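Zinc-type alcohol dehydrogenase-like protein YAHK (Escherichia coli, PDB 1UUF) reduces a wide range of aldehydes to their alcohols in Escherichia coli, strongly preferring NADPH over NADH, and carries two zinc ions per subunit. Local coordinates at residues A[23-27]-A[37-42]; A[54-59]-A[147-151]; A[227-231]-A[244-250]; A[199-203]-A[263-267]. All blocks are in the same frame, centred on the assembly; numbering follows the deposited sequence.

Contact 1. Residues A[23-27]-A[37-42]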
loop_
_atom_site.group_PDB
_atom_site.type_symbol
_atom_site.label_atom_id
_atom_site.label_comp_id
_atom_site.label_asym_id
_atom_site.label_seq_id
_atom_site.Cartn_x
_atom_site.Cartn_y
_atom_site.Cartn_z
ATOM N N ILE A 23 14.441 43.324 5.793
ATOM C CA ILE A 23 14.377 41.950 6.377
ATOM C C ILE A 23 15.506 41.066 5.854
ATOM O O ILE A 23 15.536 40.693 4.680
ATOM C CB ILE A 23 13.021 41.291 6.062
ATOM C CG1 ILE A 23 11.903 42.128 6.688
ATOM C CG2 ILE A 23 12.990 39.860 6.595
ATOM C CD1 ILE A 23 10.514 41.712 6.284
ATOM N N LYS A 24 16.439 40.734 6.741
ATOM C CA LYS A 24 17.576 39.909 6.371
ATOM C C LYS A 24 17.220 38.437 6.253
ATOM O O LYS A 24 16.338 37.933 6.952
ATOM C CB LYS A 24 18.709 40.089 7.383
ATOM C CG LYS A 24 19.305 41.486 7.380
ATOM C CD LYS A 24 20.460 41.601 8.357
ATOM C CE LYS A 24 21.086 42.985 8.293
ATOM N NZ LYS A 24 20.086 44.053 8.572
ATOM N N ALA A 25 17.918 37.755 5.355
ATOM C CA ALA A 25 17.700 36.340 5.119
ATOM C C ALA A 25 18.935 35.737 4.474
ATOM O O ALA A 25 19.917 36.434 4.198
ATOM C CB ALA A 25 16.487 36.144 4.211
ATOM N N VAL A 26 18.879 34.433 4.245
ATOM C CA VAL A 26 19.964 33.714 3.603
ATOM C C VAL A 26 19.332 32.851 2.519
ATOM O O VAL A 26 18.396 32.099 2.783
ATOM C CB VAL A 26 20.722 32.818 4.610
ATOM C CG1 VAL A 26 21.639 31.854 3.871
ATOM C CG2 VAL A 26 21.534 33.687 5.558
ATOM N N GLY A 27 19.834 32.979 1.296
ATOM C CA GLY A 27 19.296 32.203 0.195
ATOM C C GLY A 27 20.302 32.041 -0.925
ATOM O O GLY A 27 21.447 32.481 -0.805
ATOM N N PRO A 37 23.996 35.931 2.270
ATOM C CA PRO A 37 23.106 36.963 2.805
ATOM C C PRO A 37 22.374 37.722 1.702
ATOM O O PRO A 37 22.942 38.015 0.648
ATOM C CB PRO A 37 24.059 37.871 3.581
ATOM C CG PRO A 37 25.140 36.936 4.011
ATOM C CD PRO A 37 25.369 36.120 2.768
ATOM N N MET A 38 21.105 38.029 1.949
ATOM C CA MET A 38 20.299 38.778 0.996
ATOM C C MET A 38 19.104 39.399 1.697
ATOM O O MET A 38 18.591 38.853 2.676
ATOM C CB MET A 38 19.821 37.878 -0.153
ATOM C CG MET A 38 19.033 36.647 0.267
ATOM S SD MET A 38 18.305 35.782 -1.147
ATOM C CE MET A 38 19.744 35.019 -1.884
ATOM N N ASP A 39 18.677 40.556 1.208
ATOM C CA ASP A 39 17.531 41.246 1.779
ATOM C C ASP A 39 16.293 40.854 0.996
ATOM O O ASP A 39 16.337 40.720 -0.227
ATOM C CB ASP A 39 17.717 42.763 1.699
ATOM C CG ASP A 39 18.797 43.269 2.631
ATOM O OD1 ASP A 39 19.048 44.493 2.638
ATOM O OD2 ASP A 39 19.389 42.444 3.356
ATOM N N ILE A 40 15.191 40.654 1.707
ATOM C CA ILE A 40 13.936 40.292 1.067
ATOM C C ILE A 40 12.836 41.164 1.639
ATOM O O ILE A 40 13.059 41.921 2.586
ATOM C CB ILE A 40 13.574 38.808 1.315
ATOM C CG1 ILE A 40 13.401 38.554 2.814
ATOM C CG2 ILE A 40 14.652 37.910 0.737
ATOM C CD1 ILE A 40 12.864 37.170 3.145
ATOM N N THR A 41 11.644 41.068 1.063
ATOM C CA THR A 41 10.523 41.849 1.557
ATOM C C THR A 41 9.399 40.910 1.972
ATOM O O THR A 41 9.354 39.756 1.547
ATOM C CB THR A 41 9.989 42.822 0.481
ATOM O OG1 THR A 41 9.429 42.078 -0.605
ATOM C CG2 THR A 41 11.119 43.705 -0.042
ATOM N N ARG A 42 8.516 41.415 2.823
ATOM C CA ARG A 42 7.360 40.668 3.307
ATOM C C ARG A 42 6.142 41.552 3.106
ATOM O O ARG A 42 6.237 42.775 3.207
ATOM C CB ARG A 42 7.495 40.349 4.798
ATOM C CG ARG A 42 8.582 39.347 5.143
ATOM C CD ARG A 42 8.370 38.043 4.412
ATOM N NE ARG A 42 9.257 36.993 4.900
ATOM C CZ ARG A 42 9.351 35.791 4.348
ATOM N NH1 ARG A 42 8.613 35.496 3.284
ATOM N NH2 ARG A 42 10.172 34.884 4.862
HETATM O O HOH W 1 14.412 44.668 3.581
#
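The guanidinium of R42 has CD1 of I40 over one face, 3.7 Å above the plane and offset toward its rim, and the I23 side chain crosses the aliphatic stem of R42 at about a right angle, I23 CD1 lying 3.3 Å from R42 CG. The guanidinium nitrogens bond the backbone oxygens of Q152 and L146 and the hydroxyl of S150, so the charge is turned into the fold. I40 suits its buried place by reaching two partners: CG1 lies 4.0 Å from I23 CG2, and CD1 meets the methyl of A25. This is the N-terminal β hairpin of strands 24-27 and 36-39, antiparallel, with A25 and M38 a hydrogen-bonded pair. M38 N donates to A25 O, the return bond from A25 N to M38 O is weak, and I40 N to I23 O is nearly straight (170°). A water accepts from I23 N and donates to I40 O just beyond the pairing. With CG between the backbone N and the carbonyl carbon (chi1 57°), M38 turns its thioether toward G27. On the face that carries K24, V26, P37 and D39, the exposed K24 and D39 run side by side; their opposite charges, K24 NZ and D39 OD2 5.5 Å apart, probably attract only weakly.

Contact 2. Residues A[54-59]-A[147-151]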
loop_
_atom_site.group_PDB
_atom_site.type_symbol
_atom_site.label_atom_id
_atom_site.label_comp_id
_atom_site.label_asym_id
_atom_site.label_seq_id
_atom_site.Cartn_x
_atom_site.Cartn_y
_atom_site.Cartn_z
ATOM N N ILE A 54 10.816 35.547 13.519
ATOM C CA ILE A 54 11.396 34.212 13.597
ATOM C C ILE A 54 12.568 34.099 14.561
ATOM O O ILE A 54 13.544 34.846 14.473
ATOM C CB ILE A 54 11.831 33.730 12.198
ATOM C CG1 ILE A 54 10.626 33.746 11.253
ATOM C CG2 ILE A 54 12.401 32.320 12.280
ATOM C CD1 ILE A 54 10.941 33.282 9.842
ATOM N N ALA A 55 12.464 33.154 15.490
ATOM C CA ALA A 55 13.519 32.941 16.468
ATOM C C ALA A 55 14.463 31.849 15.988
ATOM O O ALA A 55 15.684 32.009 16.036
ATOM C CB ALA A 55 12.917 32.561 17.817
ATOM N N TYR A 56 13.895 30.742 15.519
ATOM C CA TYR A 56 14.697 29.624 15.038
ATOM C C TYR A 56 14.071 28.942 13.832
ATOM O O TYR A 56 12.858 28.997 13.630
ATOM C CB TYR A 56 14.880 28.575 16.141
ATOM C CG TYR A 56 15.433 29.132 17.428
ATOM C CD1 TYR A 56 14.581 29.529 18.462
ATOM C CD2 TYR A 56 16.804 29.316 17.594
ATOM C CE1 TYR A 56 15.086 30.096 19.629
ATOM C CE2 TYR A 56 17.319 29.884 18.756
ATOM C CZ TYR A 56 16.453 30.273 19.766
ATOM O OH TYR A 56 16.956 30.859 20.905
ATOM N N CYS A 57 14.912 28.297 13.032
ATOM C CA CYS A 57 14.434 27.572 11.863
ATOM C C CYS A 57 15.252 26.302 11.682
ATOM O O CYS A 57 16.473 26.356 11.540
ATOM C CB CYS A 57 14.531 28.430 10.597
ATOM S SG CYS A 57 13.777 27.629 9.140
ATOM N N GLY A 58 14.572 25.160 11.698
ATOM C CA GLY A 58 15.250 23.892 11.518
ATOM C C GLY A 58 15.715 23.735 10.083
ATOM O O GLY A 58 15.127 24.310 9.167
ATOM N N VAL A 59 16.781 22.969 9.885
ATOM C CA VAL A 59 17.310 22.744 8.547
ATOM C C VAL A 59 16.859 21.361 8.084
ATOM O O VAL A 59 17.200 20.344 8.690
ATOM C CB VAL A 59 18.847 22.839 8.544
ATOM C CG1 VAL A 59 19.383 22.630 7.132
ATOM C CG2 VAL A 59 19.277 24.209 9.079
ATOM N N GLY A 147 11.150 31.302 2.315
ATOM C CA GLY A 147 11.071 30.611 3.594
ATOM C C GLY A 147 11.565 31.199 4.904
ATOM O O GLY A 147 11.730 32.409 5.058
ATOM N N GLY A 148 11.809 30.295 5.851
ATOM C CA GLY A 148 12.238 30.663 7.191
ATOM C C GLY A 148 13.679 31.042 7.470
ATOM O O GLY A 148 14.008 31.342 8.618
ATOM N N TYR A 149 14.547 31.008 6.464
ATOM C CA TYR A 149 15.936 31.419 6.677
ATOM C C TYR A 149 15.891 32.941 6.615
ATOM O O TYR A 149 16.616 33.565 5.836
ATOM C CB TYR A 149 16.849 30.919 5.559
ATOM C CG TYR A 149 17.159 29.440 5.538
ATOM C CD1 TYR A 149 16.533 28.543 6.404
ATOM C CD2 TYR A 149 18.061 28.933 4.606
ATOM C CE1 TYR A 149 16.803 27.167 6.328
ATOM C CE2 TYR A 149 18.333 27.579 4.523
ATOM C CZ TYR A 149 17.702 26.699 5.380
ATOM O OH TYR A 149 17.968 25.358 5.250
ATOM N N SER A 150 15.026 33.530 7.429
ATOM C CA SER A 150 14.852 34.975 7.443
ATOM C C SER A 150 14.445 35.475 8.824
ATOM O O SER A 150 14.173 34.680 9.728
ATOM C CB SER A 150 13.791 35.364 6.412
ATOM O OG SER A 150 12.586 34.656 6.647
ATOM N N GLN A 151 14.393 36.795 8.979
ATOM C CA GLN A 151 14.043 37.409 10.255
ATOM C C GLN A 151 12.553 37.439 10.564
ATOM O O GLN A 151 12.162 37.399 11.730
ATOM C CB GLN A 151 14.565 38.845 10.314
ATOM C CG GLN A 151 16.063 38.995 10.198
ATOM C CD GLN A 151 16.488 40.444 10.316
ATOM O OE1 GLN A 151 16.040 41.299 9.550
ATOM N NE2 GLN A 151 17.347 40.730 11.285
#
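Strand 49-58 of the GroES-like domain takes the loop 147-151 along one face, I54 N donating to Q151 O at 2.9 Å. The donor stands well out of the carbonyl plane of Q151. I54 turns its branched side chain toward the loop, and its CD1 reaches 3.5 Å from S150 O, an oxygen whose polar need is met by N364. Further along, C57 brings CB to 3.6 Å from G148 O. Its SG is anti to the backbone N (chi1 -174°), which carries it to the edge of the Y149 ring, 4.0 Å from CD1 and in the ring plane: a sulfur-aromatic contact. G148 suits its position because a β-carbon would run into that sulfur. The ring runs on toward V59, whose CG1 lies 3.6 Å from Y149 OH; the hydroxyl itself is bonded to Y348. S150 OG donates to G147 O in the carbonyl plane. The strand leads into C60, a ligand of the catalytic zinc, and C57 lies near H82, another. Just after I54, A55 and Y56 both face V85, a classic β bulge. Strand 84-91 also packs I84 on I54 and C57, strand 359-363 sets I362 on V59 and Y149, and helix 344-352 adds M351 and I344.

Contact 3. Residues A[227-231]-A[244-250]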
loop_
_atom_site.group_PDB
_atom_site.type_symbol
_atom_site.label_atom_id
_atom_site.label_comp_id
_atom_site.label_asym_id
_atom_site.label_seq_id
_atom_site.Cartn_x
_atom_site.Cartn_y
_atom_site.Cartn_z
ATOM N N SER A 227 24.279 0.291 10.078
ATOM C CA SER A 227 25.608 0.233 10.682
ATOM C C SER A 227 25.535 0.053 12.194
ATOM O O SER A 227 24.629 0.569 12.849
ATOM C CB SER A 227 26.398 1.506 10.363
ATOM O OG SER A 227 25.776 2.654 10.913
ATOM N N GLU A 228 26.497 -0.681 12.742
ATOM C CA GLU A 228 26.552 -0.931 14.177
ATOM C C GLU A 228 26.803 0.351 14.958
ATOM O O GLU A 228 26.468 0.446 16.135
ATOM C CB GLU A 228 27.664 -1.934 14.497
ATOM C CG GLU A 228 27.358 -3.356 14.086
ATOM C CD GLU A 228 26.122 -3.895 14.774
ATOM O OE1 GLU A 228 26.067 -3.849 16.023
ATOM O OE2 GLU A 228 25.205 -4.366 14.068
ATOM N N ALA A 229 27.392 1.336 14.293
ATOM C CA ALA A 229 27.722 2.602 14.931
ATOM C C ALA A 229 26.542 3.331 15.566
ATOM O O ALA A 229 26.698 3.982 16.598
ATOM C CB ALA A 229 28.408 3.518 13.926
ATOM N N LYS A 230 25.360 3.217 14.968
ATOM C CA LYS A 230 24.195 3.920 15.496
ATOM C C LYS A 230 23.270 3.076 16.365
ATOM O O LYS A 230 22.192 3.528 16.748
ATOM C CB LYS A 230 23.408 4.532 14.335
ATOM C CG LYS A 230 24.278 5.380 13.419
ATOM C CD LYS A 230 23.505 5.929 12.236
ATOM C CE LYS A 230 22.589 7.061 12.651
ATOM N NZ LYS A 230 21.790 7.553 11.495
ATOM N N ARG A 231 23.693 1.861 16.696
ATOM C CA ARG A 231 22.861 0.987 17.513
ATOM C C ARG A 231 22.574 1.577 18.893
ATOM O O ARG A 231 21.423 1.631 19.320
ATOM C CB ARG A 231 23.512 -0.390 17.664
ATOM C CG ARG A 231 22.662 -1.378 18.451
ATOM C CD ARG A 231 23.377 -2.706 18.631
ATOM N NE ARG A 231 23.589 -3.391 17.360
ATOM C CZ ARG A 231 22.683 -4.160 16.761
ATOM N NH1 ARG A 231 21.496 -4.352 17.318
ATOM N NH2 ARG A 231 22.966 -4.740 15.602
ATOM N N ASN A 244 20.262 -4.297 12.852
ATOM C CA ASN A 244 21.161 -3.844 11.798
ATOM C C ASN A 244 20.578 -4.549 10.584
ATOM O O ASN A 244 20.705 -5.766 10.451
ATOM C CB ASN A 244 22.589 -4.332 12.030
ATOM C CG ASN A 244 23.548 -3.831 10.968
ATOM O OD1 ASN A 244 23.204 -3.777 9.785
ATOM N ND2 ASN A 244 24.756 -3.468 11.381
ATOM N N SER A 245 19.931 -3.791 9.706
ATOM C CA SER A 245 19.289 -4.376 8.536
ATOM C C SER A 245 20.223 -5.118 7.587
ATOM O O SER A 245 19.759 -5.804 6.674
ATOM C CB SER A 245 18.511 -3.300 7.770
ATOM O OG SER A 245 19.352 -2.239 7.361
ATOM N N ARG A 246 21.530 -4.992 7.798
ATOM C CA ARG A 246 22.493 -5.686 6.947
ATOM C C ARG A 246 22.797 -7.086 7.478
ATOM O O ARG A 246 23.497 -7.862 6.830
ATOM C CB ARG A 246 23.799 -4.899 6.840
ATOM C CG ARG A 246 23.671 -3.518 6.219
ATOM C CD ARG A 246 25.039 -3.014 5.793
ATOM N NE ARG A 246 25.555 -3.789 4.667
ATOM C CZ ARG A 246 26.832 -3.821 4.299
ATOM N NH1 ARG A 246 27.737 -3.123 4.971
ATOM N NH2 ARG A 246 27.203 -4.550 3.256
ATOM N N ASN A 247 22.280 -7.403 8.662
ATOM C CA ASN A 247 22.498 -8.718 9.253
ATOM C C ASN A 247 21.237 -9.566 9.110
ATOM O O ASN A 247 20.262 -9.385 9.840
ATOM C CB ASN A 247 22.894 -8.590 10.728
ATOM C CG ASN A 247 24.245 -7.917 10.910
ATOM O OD1 ASN A 247 25.144 -8.082 10.086
ATOM N ND2 ASN A 247 24.399 -7.170 11.998
ATOM N N ALA A 248 21.276 -10.492 8.157
ATOM C CA ALA A 248 20.153 -11.376 7.867
ATOM C C ALA A 248 19.587 -12.077 9.095
ATOM O O ALA A 248 18.373 -12.257 9.205
ATOM C CB ALA A 248 20.565 -12.408 6.821
ATOM N N ASP A 249 20.460 -12.477 10.013
ATOM C CA ASP A 249 20.018 -13.159 11.222
ATOM C C ASP A 249 19.155 -12.247 12.088
ATOM O O ASP A 249 18.135 -12.676 12.622
ATOM C CB ASP A 249 21.224 -13.654 12.020
ATOM C CG ASP A 249 22.038 -14.679 11.259
ATOM O OD1 ASP A 249 21.481 -15.743 10.915
ATOM O OD2 ASP A 249 23.233 -14.421 11.000
ATOM N N GLU A 250 19.563 -10.989 12.224
ATOM C CA GLU A 250 18.796 -10.038 13.021
ATOM C C GLU A 250 17.437 -9.764 12.373
ATOM O O GLU A 250 16.417 -9.695 13.056
ATOM C CB GLU A 250 19.579 -8.732 13.185
ATOM C CG GLU A 250 20.786 -8.855 14.113
ATOM C CD GLU A 250 21.527 -7.541 14.292
ATOM O OE1 GLU A 250 20.875 -6.531 14.625
ATOM O OE2 GLU A 250 22.763 -7.519 14.106
#
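R231 meets E250 from the opposite direction, NH2 giving OE1 a nearly straight bond of 2.9 Å (169°) in the guanidinium plane and a weak one to OE2. R231 NH2 also meets the syn lone pair of E228 OE2, at 2.7 Å, while NE reaches E228 OE1, a side-on grip. An arginine suits the place, its planar group offering several N-H bonds to the two carboxylates, whose OE2 atoms lie 4.0 Å apart; its charge probably offsets their repulsion. N244 ND2 takes the anti side of E228 OE2 at 2.9 Å, amide and carboxylate planes 12° apart. In the second shell, N244 N donates to E250 OE1 and N247 ND2 to E250 OE2, both from above the carboxylate plane. With an alanine in place of E250, R231 would probably lose one of its two acidic mates, and N244 N and N247 ND2 their acceptors. N244 is steadied by an Asx turn, OD1 accepting from R246 N, within the type I turn 244-247. The contact joins the loop after strand 220-225 and the start of helix 231-237 to the turn after strand 241-244 in a Rossmann-type domain; in NADPH-dependent relatives that loop commonly meets the cofactor's 2'-phosphate.

Contact 4. Residues A[199-203]-A[263-267]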
loop_
_atom_site.group_PDB
_atom_site.type_symbol
_atom_site.label_atom_id
_atom_site.label_comp_id
_atom_site.label_asym_id
_atom_site.label_seq_id
_atom_site.Cartn_x
_atom_site.Cartn_y
_atom_site.Cartn_z
ATOM N N GLY A 199 8.049 -0.421 13.417
ATOM C CA GLY A 199 9.440 -0.299 13.042
ATOM C C GLY A 199 9.717 1.078 12.483
ATOM O O GLY A 199 8.849 1.703 11.870
ATOM N N VAL A 200 10.921 1.572 12.728
ATOM C CA VAL A 200 11.327 2.868 12.208
ATOM C C VAL A 200 12.660 2.619 11.529
ATOM O O VAL A 200 13.622 2.198 12.174
ATOM C CB VAL A 200 11.497 3.915 13.322
ATOM C CG1 VAL A 200 12.048 5.213 12.730
ATOM C CG2 VAL A 200 10.150 4.186 13.990
ATOM N N VAL A 201 12.710 2.861 10.222
ATOM C CA VAL A 201 13.928 2.642 9.460
ATOM C C VAL A 201 14.658 3.961 9.265
ATOM O O VAL A 201 14.090 4.920 8.747
ATOM C CB VAL A 201 13.624 2.037 8.072
ATOM C CG1 VAL A 201 14.923 1.662 7.377
ATOM C CG2 VAL A 201 12.726 0.819 8.218
ATOM N N GLY A 202 15.919 4.003 9.687
ATOM C CA GLY A 202 16.704 5.215 9.544
ATOM C C GLY A 202 16.845 5.949 10.862
ATOM O O GLY A 202 15.871 6.103 11.599
ATOM N N ILE A 203 18.059 6.401 11.163
ATOM C CA ILE A 203 18.315 7.115 12.409
ATOM C C ILE A 203 18.852 8.520 12.130
ATOM O O ILE A 203 19.871 8.932 12.690
ATOM C CB ILE A 203 19.340 6.357 13.288
ATOM C CG1 ILE A 203 19.051 4.854 13.267
ATOM C CG2 ILE A 203 19.270 6.866 14.725
ATOM C CD1 ILE A 203 17.730 4.453 13.894
ATOM N N ASN A 263 9.390 3.937 7.139
ATOM C CA ASN A 263 10.718 4.006 6.533
ATOM C C ASN A 263 11.064 5.459 6.214
ATOM O O ASN A 263 10.439 6.072 5.351
ATOM C CB ASN A 263 10.748 3.134 5.273
ATOM C CG ASN A 263 12.158 2.871 4.776
ATOM O OD1 ASN A 263 12.465 1.779 4.283
ATOM N ND2 ASN A 263 13.017 3.868 4.895
ATOM N N THR A 264 12.059 6.003 6.916
ATOM C CA THR A 264 12.464 7.397 6.738
ATOM C C THR A 264 13.738 7.609 5.925
ATOM O O THR A 264 14.165 8.750 5.728
ATOM C CB THR A 264 12.681 8.095 8.100
ATOM O OG1 THR A 264 13.888 7.607 8.704
ATOM C CG2 THR A 264 11.508 7.825 9.032
ATOM N N VAL A 265 14.351 6.527 5.461
ATOM C CA VAL A 265 15.583 6.638 4.682
ATOM C C VAL A 265 15.335 7.334 3.343
ATOM O O VAL A 265 14.359 7.046 2.653
ATOM C CB VAL A 265 16.207 5.245 4.425
ATOM C CG1 VAL A 265 17.491 5.383 3.615
ATOM C CG2 VAL A 265 16.497 4.560 5.748
ATOM N N ALA A 266 16.233 8.250 2.987
ATOM C CA ALA A 266 16.130 9.003 1.742
ATOM C C ALA A 266 16.120 8.077 0.531
ATOM O O ALA A 266 15.221 8.146 -0.309
ATOM C CB ALA A 266 17.287 9.989 1.637
ATOM N N ALA A 267 17.126 7.215 0.444
ATOM C CA ALA A 267 17.228 6.262 -0.655
ATOM C C ALA A 267 17.088 4.863 -0.070
ATOM O O ALA A 267 18.069 4.130 0.051
ATOM C CB ALA A 267 18.572 6.412 -1.354
#
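V201 O is gripped twice by T264: the hydroxyl OG1 donates at 2.7 Å and the backbone N at 2.9 Å. The N-H...O bond from T264 N lies in the carbonyl plane, the hydroxyl bond tilted 18° from it. A threonine suits the place, since with chi1 at 73° OG1 sits between backbone N and carbonyl carbon and reaches the same oxygen as its own N-H. The backbone bond carries on from the parallel pairing of V201 with N263 just where both chains leave the sheet, and the hydroxyl reinforces it. On their shared face, the flat amide group of N263 lies obliquely against V201, CG 3.7 Å from its CB. An alanine at N263 would remove that plate, and a gap is likely to open between V201 and the apolar side chains of L271, M284 and L286. V265 closes the end of the contact, its CG2 lying 3.7 Å from V201 CG1 and 3.9 Å from G202 CA. G202 takes a positive phi of 104°, where a β-carbon would jam against the carbonyl O of V201 as well as collide with T264 OG1; it fits the first glycine of a GxGxxG pattern, as in Rossmann-type nucleotide-binding turns. Strands 197-201 and 258-263 are central neighbours in the parallel sheet. Helix 205-216 packs L206 on T264, and helix 271-275 brings F274 against V201 and L271 against N263.

The contacts fall into two pairs, one in each half of the subunit. Contacts 1 and 2 touch directly: the loop 147-151 lies between the N-terminal hairpin and strand 49-58, K24 and V26 bonding to its Q151 and Y149. Contact 2 is buried, near the catalytic zinc, with apolar side chains set against the loop backbone, whereas contact 1 is partly buried and relies on backbone pairing. Contacts 3 and 4 belong to the parallel sheet and are joined by K230 NZ to I203 O, their centres about 13 Å apart. Contact 4 sits at its centre with backbone and threonine hydrogen bonds and valine packing; contact 3, at its outer edge and on the surface, is held by charged and amide groups.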